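Local atomic coordinates of cytolethal distending toxin protein C (Haemophilus ducreyi, PDB entry 1SR4), a protein that probably binds carbohydrate as a lectin-like subunit of the tripartite cytolethal distending toxin, a bacterial genotoxin that damages DNA in host cells. Residues Arg136-Ser139 and Leu140-Trp144. Sequence-based numbering, arbitrary orientation.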
loop_
_atom_site.group_PDB
_atom_site.type_symbol
_atom_site.label_atom_id
_atom_site.label_comp_id
_atom_site.label_asym_id
_atom_site.label_seq_id
_atom_site.Cartn_x
_atom_site.Cartn_y
_atom_site.Cartn_z
ATOM N N ARG C 136 3.923 -10.630 20.241
ATOM C CA ARG C 136 4.509 -9.870 21.336
ATOM C C ARG C 136 4.504 -8.393 20.951
ATOM O O ARG C 136 4.484 -8.046 19.759
ATOM C CB ARG C 136 5.931 -10.353 21.623
ATOM C CG ARG C 136 5.988 -11.738 22.291
ATOM C CD ARG C 136 7.388 -12.347 22.233
ATOM N NE ARG C 136 8.433 -11.453 22.739
ATOM C CZ ARG C 136 9.725 -11.593 22.452
ATOM N NH1 ARG C 136 10.126 -12.583 21.662
ATOM N NH2 ARG C 136 10.620 -10.751 22.949
ATOM N N THR C 137 4.529 -7.532 21.964
ATOM C CA THR C 137 4.487 -6.087 21.760
ATOM C C THR C 137 5.853 -5.461 21.987
ATOM O O THR C 137 6.591 -5.876 22.882
ATOM C CB THR C 137 3.485 -5.467 22.708
ATOM O OG1 THR C 137 3.855 -5.795 24.059
ATOM C CG2 THR C 137 2.105 -6.030 22.422
ATOM N N PHE C 138 6.153 -4.422 21.208
ATOM C CA PHE C 138 7.464 -3.794 21.238
ATOM C C PHE C 138 7.439 -2.263 21.210
ATOM O O PHE C 138 6.592 -1.660 20.552
ATOM C CB PHE C 138 8.256 -4.302 20.020
ATOM C CG PHE C 138 8.504 -5.794 20.033
ATOM C CD1 PHE C 138 9.632 -6.321 20.662
ATOM C CD2 PHE C 138 7.611 -6.666 19.423
ATOM C CE1 PHE C 138 9.869 -7.701 20.679
ATOM C CE2 PHE C 138 7.838 -8.053 19.435
ATOM C CZ PHE C 138 8.965 -8.569 20.060
ATOM N N SER C 139 8.383 -1.650 21.923
ATOM C CA SER C 139 8.507 -0.195 21.953
ATOM C C SER C 139 9.109 0.262 20.612
ATOM O O SER C 139 9.588 -0.562 19.824
ATOM C CB SER C 139 9.438 0.230 23.079
ATOM O OG SER C 139 10.756 -0.148 22.746
ATOM N N LEU C 140 9.098 1.568 20.369
ATOM C CA LEU C 140 9.643 2.137 19.134
ATOM C C LEU C 140 11.118 1.817 18.902
ATOM O O LEU C 140 11.592 1.847 17.771
ATOM C CB LEU C 140 9.446 3.662 19.126
ATOM C CG LEU C 140 7.987 4.142 19.144
ATOM C CD1 LEU C 140 7.915 5.639 19.482
ATOM C CD2 LEU C 140 7.362 3.884 17.767
ATOM N N ALA C 141 11.851 1.511 19.961
ATOM C CA ALA C 141 13.275 1.197 19.810
ATOM C C ALA C 141 13.499 -0.011 18.895
ATOM O O ALA C 141 14.548 -0.137 18.269
ATOM C CB ALA C 141 13.915 0.950 21.204
ATOM N N TYR C 142 12.492 -0.880 18.806
ATOM C CA TYR C 142 12.548 -2.090 17.984
ATOM C C TYR C 142 11.891 -1.919 16.632
ATOM O O TYR C 142 11.938 -2.827 15.814
ATOM C CB TYR C 142 11.791 -3.229 18.675
ATOM C CG TYR C 142 12.433 -3.738 19.925
ATOM C CD1 TYR C 142 13.151 -4.926 19.917
ATOM C CD2 TYR C 142 12.357 -3.012 21.103
ATOM C CE1 TYR C 142 13.794 -5.386 21.062
ATOM C CE2 TYR C 142 12.989 -3.455 22.256
ATOM C CZ TYR C 142 13.706 -4.643 22.225
ATOM O OH TYR C 142 14.331 -5.086 23.359
ATOM N N GLN C 143 11.269 -0.762 16.418
ATOM C CA GLN C 143 10.505 -0.495 15.210
ATOM C C GLN C 143 11.196 0.296 14.129
ATOM O O GLN C 143 11.882 1.272 14.403
ATOM C CB GLN C 143 9.217 0.221 15.592
ATOM C CG GLN C 143 8.353 -0.527 16.620
ATOM C CD GLN C 143 7.080 0.235 16.898
ATOM O OE1 GLN C 143 6.504 0.838 15.987
ATOM N NE2 GLN C 143 6.617 0.205 18.145
ATOM N N TRP C 144 10.950 -0.115 12.893
ATOM C CA TRP C 144 11.541 0.500 11.721
ATOM C C TRP C 144 10.518 0.877 10.657
ATOM O O TRP C 144 9.537 0.163 10.437
ATOM C CB TRP C 144 12.554 -0.480 11.128
ATOM C CG TRP C 144 13.640 -0.746 12.116
ATOM C CD1 TRP C 144 13.639 -1.670 13.122
ATOM C CD2 TRP C 144 14.811 0.047 12.299
ATOM N NE1 TRP C 144 14.741 -1.488 13.933
ATOM C CE2 TRP C 144 15.475 -0.439 13.450
ATOM C CE3 TRP C 144 15.360 1.132 11.603
ATOM C CZ2 TRP C 144 16.668 0.127 13.923
ATOM C CZ3 TRP C 144 16.542 1.698 12.074
ATOM C CH2 TRP C 144 17.182 1.194 13.223
#
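The carbonyl of Ser-139 accepts the backbone N-H of Tyr-142, N to O 3.1 Å at 160°, as the chain leaves strand 137-138 and coils into the 3-10 turn 140-142; Gln-143 N continues the turn with a bond to Leu-140 O. At its start Ser-139, with OG turned inward over its own backbone (chi1 70°), takes a weak bond from Ala-141 N, forming an ST turn, and OG meets the edge of the Tyr-142 ring in its plane, 3.7 Å from CD2. Phe-138 lays CD1 over one face of that ring, displaced toward the rim and 3.9 Å from Tyr-142 CD1, an oblique contact with the planes inclined at 47°. In this lectin-like beta-trefoil the turn links strand 137-138, which pairs antiparallel with a strand of the toxin's subunit A, to strand 144-147. Gln-143, its chain extended beyond CG, gives NE2 chiefly to Leu-200 O of subunit A; NE2 also bonds Phe-138 O at 3.0 Å, from above the carbonyl plane, and Ser-139 O weakly. At the far end of the Phe-138 ring, CZ sits over one face of the Arg-136 guanidinium, offset toward its rim; the guanidinium nitrogens bond the carbonyls of Cys-129 and Ser-132.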